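Local coordinates for DNA/RNA-binding protein Alba (Thermoplasma volcanium, PDB 4Z9E), which probably binds double-stranded DNA tightly but without sequence specificity and takes part in compacting the archaeal chromosome, at residues Asn16-Val21 with Glu49-Lys54; Thr23-Asn26 with Lys31-Ile34. All blocks are in the same frame, centred on the assembly; numbering follows the deposited sequence.

Contact 1 of 2, residues Asn16-Val21 with Glu49-Lys54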
loop_
_atom_site.group_PDB
_atom_site.type_symbol
_atom_site.label_atom_id
_atom_site.label_comp_id
_atom_site.label_asym_id
_atom_site.label_seq_id
_atom_site.Cartn_x
_atom_site.Cartn_y
_atom_site.Cartn_z
ATOM N N ASN A 16 -1.797 -16.967 -8.342
ATOM C CA ASN A 16 -3.253 -17.132 -8.514
ATOM C C ASN A 16 -3.942 -15.824 -8.785
ATOM O O ASN A 16 -4.780 -15.721 -9.683
ATOM C CB ASN A 16 -3.908 -17.791 -7.292
ATOM C CG ASN A 16 -3.542 -19.230 -7.176
ATOM O OD1 ASN A 16 -4.169 -20.083 -7.805
ATOM N ND2 ASN A 16 -2.471 -19.511 -6.457
ATOM N N TYR A 17 -3.569 -14.814 -8.007
ATOM C CA TYR A 17 -4.208 -13.525 -8.133
ATOM C C TYR A 17 -3.754 -12.824 -9.396
ATOM O O TYR A 17 -4.543 -12.139 -10.041
ATOM C CB TYR A 17 -3.993 -12.709 -6.869
ATOM C CG TYR A 17 -4.545 -13.402 -5.631
ATOM C CD1 TYR A 17 -5.923 -13.571 -5.451
ATOM C CD2 TYR A 17 -3.693 -13.896 -4.649
ATOM C CE1 TYR A 17 -6.426 -14.224 -4.321
ATOM C CE2 TYR A 17 -4.184 -14.544 -3.514
ATOM C CZ TYR A 17 -5.542 -14.698 -3.348
ATOM O OH TYR A 17 -5.996 -15.328 -2.200
ATOM N N VAL A 18 -2.491 -13.025 -9.778
ATOM C CA VAL A 18 -1.986 -12.435 -11.010
ATOM C C VAL A 18 -2.753 -13.044 -12.189
ATOM O O VAL A 18 -3.118 -12.350 -13.147
ATOM C CB VAL A 18 -0.469 -12.660 -11.169
ATOM C CG1 VAL A 18 0.027 -12.149 -12.525
ATOM C CG2 VAL A 18 0.302 -11.976 -10.053
ATOM N N LEU A 19 -3.022 -14.343 -12.091
ATOM C CA LEU A 19 -3.778 -15.066 -13.102
ATOM C C LEU A 19 -5.206 -14.549 -13.227
ATOM O O LEU A 19 -5.693 -14.311 -14.346
ATOM C CB LEU A 19 -3.767 -16.566 -12.793
ATOM C CG LEU A 19 -4.350 -17.526 -13.851
ATOM C CD1 LEU A 19 -3.678 -17.385 -15.217
ATOM C CD2 LEU A 19 -4.254 -18.955 -13.355
ATOM N N ALA A 20 -5.871 -14.375 -12.083
ATOM C CA ALA A 20 -7.212 -13.815 -12.040
ATOM C C ALA A 20 -7.296 -12.463 -12.745
ATOM O O ALA A 20 -8.253 -12.178 -13.466
ATOM C CB ALA A 20 -7.644 -13.676 -10.597
ATOM N N VAL A 21 -6.269 -11.640 -12.546
ATOM C CA VAL A 21 -6.174 -10.318 -13.162
ATOM C C VAL A 21 -6.016 -10.479 -14.670
ATOM O O VAL A 21 -6.748 -9.857 -15.443
ATOM C CB VAL A 21 -4.982 -9.513 -12.543
ATOM C CG1 VAL A 21 -4.628 -8.267 -13.339
ATOM C CG2 VAL A 21 -5.268 -9.136 -11.096
ATOM N N GLU A 49 2.228 -5.385 -9.172
ATOM C CA GLU A 49 3.529 -5.066 -9.739
ATOM C C GLU A 49 4.041 -6.176 -10.653
ATOM O O GLU A 49 4.621 -5.911 -11.699
ATOM C CB GLU A 49 4.530 -4.725 -8.647
ATOM C CG GLU A 49 4.337 -3.315 -8.133
ATOM C CD GLU A 49 4.976 -2.296 -9.060
ATOM O OE1 GLU A 49 6.190 -2.408 -9.288
ATOM O OE2 GLU A 49 4.291 -1.389 -9.583
ATOM N N ILE A 50 3.784 -7.418 -10.275
ATOM C CA ILE A 50 4.153 -8.544 -11.119
ATOM C C ILE A 50 3.379 -8.471 -12.422
ATOM O O ILE A 50 3.936 -8.649 -13.518
ATOM C CB ILE A 50 3.846 -9.880 -10.420
ATOM C CG1 ILE A 50 4.836 -10.108 -9.303
ATOM C CG2 ILE A 50 3.932 -11.035 -11.390
ATOM C CD1 ILE A 50 4.339 -11.098 -8.279
ATOM N N THR A 51 2.094 -8.190 -12.283
ATOM C CA THR A 51 1.211 -8.110 -13.422
ATOM C C THR A 51 1.749 -7.138 -14.464
ATOM O O THR A 51 1.819 -7.455 -15.633
ATOM C CB THR A 51 -0.203 -7.672 -12.993
ATOM O OG1 THR A 51 -0.828 -8.737 -12.279
ATOM C CG2 THR A 51 -1.048 -7.356 -14.184
ATOM N N ARG A 52 2.123 -5.944 -14.047
ATOM C CA ARG A 52 2.543 -4.937 -15.024
ATOM C C ARG A 52 4.005 -5.060 -15.478
ATOM O O ARG A 52 4.426 -4.392 -16.411
ATOM C CB ARG A 52 2.263 -3.546 -14.495
ATOM C CG ARG A 52 3.094 -3.206 -13.289
ATOM C CD ARG A 52 2.463 -2.032 -12.570
ATOM N NE ARG A 52 2.665 -0.815 -13.339
ATOM C CZ ARG A 52 3.728 -0.027 -13.211
ATOM N NH1 ARG A 52 4.684 -0.323 -12.323
ATOM N NH2 ARG A 52 3.823 1.062 -13.966
ATOM N N HIS A 53 4.765 -5.919 -14.821
ATOM C CA HIS A 53 6.135 -6.159 -15.225
ATOM C C HIS A 53 6.252 -7.327 -16.160
ATOM O O HIS A 53 6.855 -7.242 -17.217
ATOM C CB HIS A 53 7.018 -6.326 -13.994
ATOM C CG HIS A 53 7.480 -5.012 -13.412
ATOM N ND1 HIS A 53 6.642 -3.964 -13.227
ATOM C CD2 HIS A 53 8.738 -4.586 -13.000
ATOM C CE1 HIS A 53 7.323 -2.928 -12.717
ATOM N NE2 HIS A 53 8.608 -3.305 -12.579
ATOM N N LYS A 54 5.661 -8.446 -15.801
ATOM C CA LYS A 54 5.850 -9.595 -16.631
ATOM C C LYS A 54 4.702 -9.841 -17.584
ATOM O O LYS A 54 4.946 -10.280 -18.696
ATOM C CB LYS A 54 6.170 -10.823 -15.789
ATOM C CG LYS A 54 7.552 -10.766 -15.149
ATOM C CD LYS A 54 7.462 -11.270 -13.725
ATOM C CE LYS A 54 8.813 -11.263 -13.042
ATOM N NZ LYS A 54 8.583 -11.684 -11.631
#
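Val-18 holds CG1 anti to its backbone N (chi1 175°), and Thr-51 turns its hydroxyl OG1 to the position beside its own backbone N (chi1 -71°); together these torsions bring a methyl of one helix against an oxygen of the other. The two helices are 14-25 and 41-55, which lie on the sheet of the Alba fold, and their packing illustrates how beta-branched side chains, here Val-18, Val-21, Ile-50 and Thr-51, can fill a helix-helix interface at an ordinary separation. The axes of the two short segments approach to 9.8 Å and cross at -61°. Val-18 and Thr-51 are the nearest pair, the CA of Val-18 lying 5.9 Å from the CA of Thr-51. Their side chains slide past each other in opposite directions, which leaves Val-18 CG1 3.5 Å from Thr-51 OG1. That contact is van der Waals, a methyl against an oxygen; the hydroxyl itself is hydrogen-bonded within its own helix, to the carbonyl oxygen of Val-47 one turn earlier. This satisfies a buried polar atom within the helix, and Thr-51 can sit in an otherwise apolar interface. The other branch of Val-18 meets Ile-50, the residue before Thr-51: CG2 of Val-18 sits 4.0 Å from CG2 of Ile-50, the two side chains crossing at about a right angle. Both Val-18 and Ile-50 also touch Phe-55, near the end of helix 41-55. One turn further along helix 14-25, Val-21 packs on Thr-51 and also touches Ile-7 of strand 6-8, carrying the apolar contact down to the sheet. Thr-51 thus receives both valines: its OG1 lies nearest Val-18 CG1, while its methyl CG2 makes the closest approach to Val-21 CG1, at 3.8 Å.

Contact 2 of 2, residues Thr23-Asn26 with Lys31-Ile34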
loop_
_atom_site.group_PDB
_atom_site.type_symbol
_atom_site.label_atom_id
_atom_site.label_comp_id
_atom_site.label_asym_id
_atom_site.label_seq_id
_atom_site.Cartn_x
_atom_site.Cartn_y
_atom_site.Cartn_z
ATOM N N THR A 23 -6.574 -13.162 -16.708
ATOM C CA THR A 23 -7.821 -13.738 -17.218
ATOM C C THR A 23 -8.870 -12.687 -17.533
ATOM O O THR A 23 -9.449 -12.674 -18.623
ATOM C CB THR A 23 -8.424 -14.690 -16.187
ATOM O OG1 THR A 23 -7.436 -15.649 -15.832
ATOM C CG2 THR A 23 -9.642 -15.425 -16.753
ATOM N N GLN A 24 -9.108 -11.803 -16.573
ATOM C CA GLN A 24 -10.171 -10.833 -16.709
ATOM C C GLN A 24 -9.888 -9.741 -17.718
ATOM O O GLN A 24 -10.813 -9.279 -18.372
ATOM C CB GLN A 24 -10.597 -10.314 -15.341
ATOM C CG GLN A 24 -11.285 -11.436 -14.564
ATOM C CD GLN A 24 -11.784 -11.027 -13.202
ATOM O OE1 GLN A 24 -11.971 -9.838 -12.925
ATOM N NE2 GLN A 24 -12.008 -12.017 -12.337
ATOM N N PHE A 25 -8.620 -9.353 -17.879
ATOM C CA PHE A 25 -8.240 -8.441 -18.970
ATOM C C PHE A 25 -8.451 -9.049 -20.364
ATOM O O PHE A 25 -8.775 -8.343 -21.318
ATOM C CB PHE A 25 -6.778 -8.021 -18.853
ATOM C CG PHE A 25 -6.561 -6.778 -18.049
ATOM C CD1 PHE A 25 -7.248 -5.606 -18.348
ATOM C CD2 PHE A 25 -5.643 -6.770 -17.004
ATOM C CE1 PHE A 25 -7.041 -4.462 -17.601
ATOM C CE2 PHE A 25 -5.431 -5.633 -16.258
ATOM C CZ PHE A 25 -6.127 -4.480 -16.556
ATOM N N ASN A 26 -8.240 -10.354 -20.482
ATOM C CA ASN A 26 -8.424 -11.046 -21.758
ATOM C C ASN A 26 -9.871 -11.487 -22.040
ATOM O O ASN A 26 -10.125 -12.237 -22.974
ATOM C CB ASN A 26 -7.448 -12.227 -21.875
ATOM C CG ASN A 26 -5.994 -11.781 -21.925
ATOM O OD1 ASN A 26 -5.670 -10.666 -22.345
ATOM N ND2 ASN A 26 -5.109 -12.655 -21.485
ATOM N N LYS A 31 -11.370 -2.132 -16.604
ATOM C CA LYS A 31 -10.870 -1.832 -15.257
ATOM C C LYS A 31 -10.812 -3.105 -14.424
ATOM O O LYS A 31 -11.732 -3.914 -14.475
ATOM C CB LYS A 31 -11.814 -0.878 -14.514
ATOM C CG LYS A 31 -11.950 0.533 -15.067
ATOM C CD LYS A 31 -10.642 1.315 -14.972
ATOM C CE LYS A 31 -10.805 2.754 -15.466
ATOM N NZ LYS A 31 -10.695 2.844 -16.958
ATOM N N ILE A 32 -9.743 -3.272 -13.649
ATOM C CA ILE A 32 -9.702 -4.286 -12.599
ATOM C C ILE A 32 -9.355 -3.635 -11.256
ATOM O O ILE A 32 -8.518 -2.720 -11.195
ATOM C CB ILE A 32 -8.734 -5.432 -12.939
ATOM C CG1 ILE A 32 -9.389 -6.390 -13.930
ATOM C CG2 ILE A 32 -8.340 -6.241 -11.709
ATOM C CD1 ILE A 32 -9.199 -5.983 -15.375
ATOM N N ILE A 33 -10.048 -4.094 -10.210
ATOM C CA ILE A 33 -9.861 -3.646 -8.851
ATOM C C ILE A 33 -9.214 -4.749 -8.029
ATOM O O ILE A 33 -9.768 -5.842 -7.886
ATOM C CB ILE A 33 -11.216 -3.374 -8.163
ATOM C CG1 ILE A 33 -12.099 -2.400 -8.971
ATOM C CG2 ILE A 33 -11.005 -2.967 -6.703
ATOM C CD1 ILE A 33 -11.762 -0.929 -8.829
ATOM N N ILE A 34 -8.072 -4.446 -7.437
ATOM C CA ILE A 34 -7.468 -5.355 -6.483
ATOM C C ILE A 34 -7.661 -4.772 -5.081
ATOM O O ILE A 34 -7.384 -3.589 -4.852
ATOM C CB ILE A 34 -5.966 -5.523 -6.777
ATOM C CG1 ILE A 34 -5.766 -6.037 -8.205
ATOM C CG2 ILE A 34 -5.322 -6.437 -5.749
ATOM C CD1 ILE A 34 -4.425 -5.673 -8.809
#
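This is a helix-to-strand contact inside a beta-alpha-beta unit, made where the last turn of helix 14-25 lies over residues 31-34 of the following strand, and its central element is a CH-pi interaction between Ile-32 and Phe-25. It serves as an example of how a methyl over an aromatic face can form most of a small helix-to-strand contact that has no hydrogen bond between its two segments. The terminal methyl CD1 of Ile-32 stands over one face of the phenyl ring, 3.5 Å from the centroid of the Phe-25 ring and 12° off the ring normal. The near-central placement is plain from the spread of distances: CD1 of Ile-32 is 3.5 Å from CE1 of Phe-25 at its nearest and 4.0 Å from CD2 of Phe-25 at its farthest. In Ile-32, CG1 lies beside the backbone N (chi1 -79°) and the chain then bends sharply (chi2 87°), carrying CD1 up to the aromatic face. Phe-25 leaves the helix at an angle to the strand, yet its ring reaches over to meet the methyl. Gln-24 adds a lighter contact through the base of its side chain, CB of Gln-24 lying 4.3 Å from CG1 of Ile-32. Around this pair, Ile-32 also packs on Asn-5 and on Ile-7 of strand 6-8, and its backbone is hydrogen-bonded to Leu-87 of strand 80-88. Phe-25 touches Ile-56, just past helix 41-55, so the contact lies between the end of one helix, the loop following the other, and the sheet beneath.

Contacts 1 and 2 lie on successive parts of helix 14-25, with their centres 10 Å apart: residues 16-21 pack against helix 41-55, and residues 23-26 against strand 31-37, the strand preceding that second helix in the chain. Val-21 connects the two. While its CG1 branch belongs to contact 1, its CG2 lies 4.3 Å from CG2 of Ile-32 in contact 2 and 4.2 Å from CD1 of Ile-34 on the same strand. Ile-34 in turn touches Ala-44 and Ala-48 of helix 41-55, so the two contacts share one apolar layer. Together they show one helix bound to both its neighbouring helix and the underlying sheet.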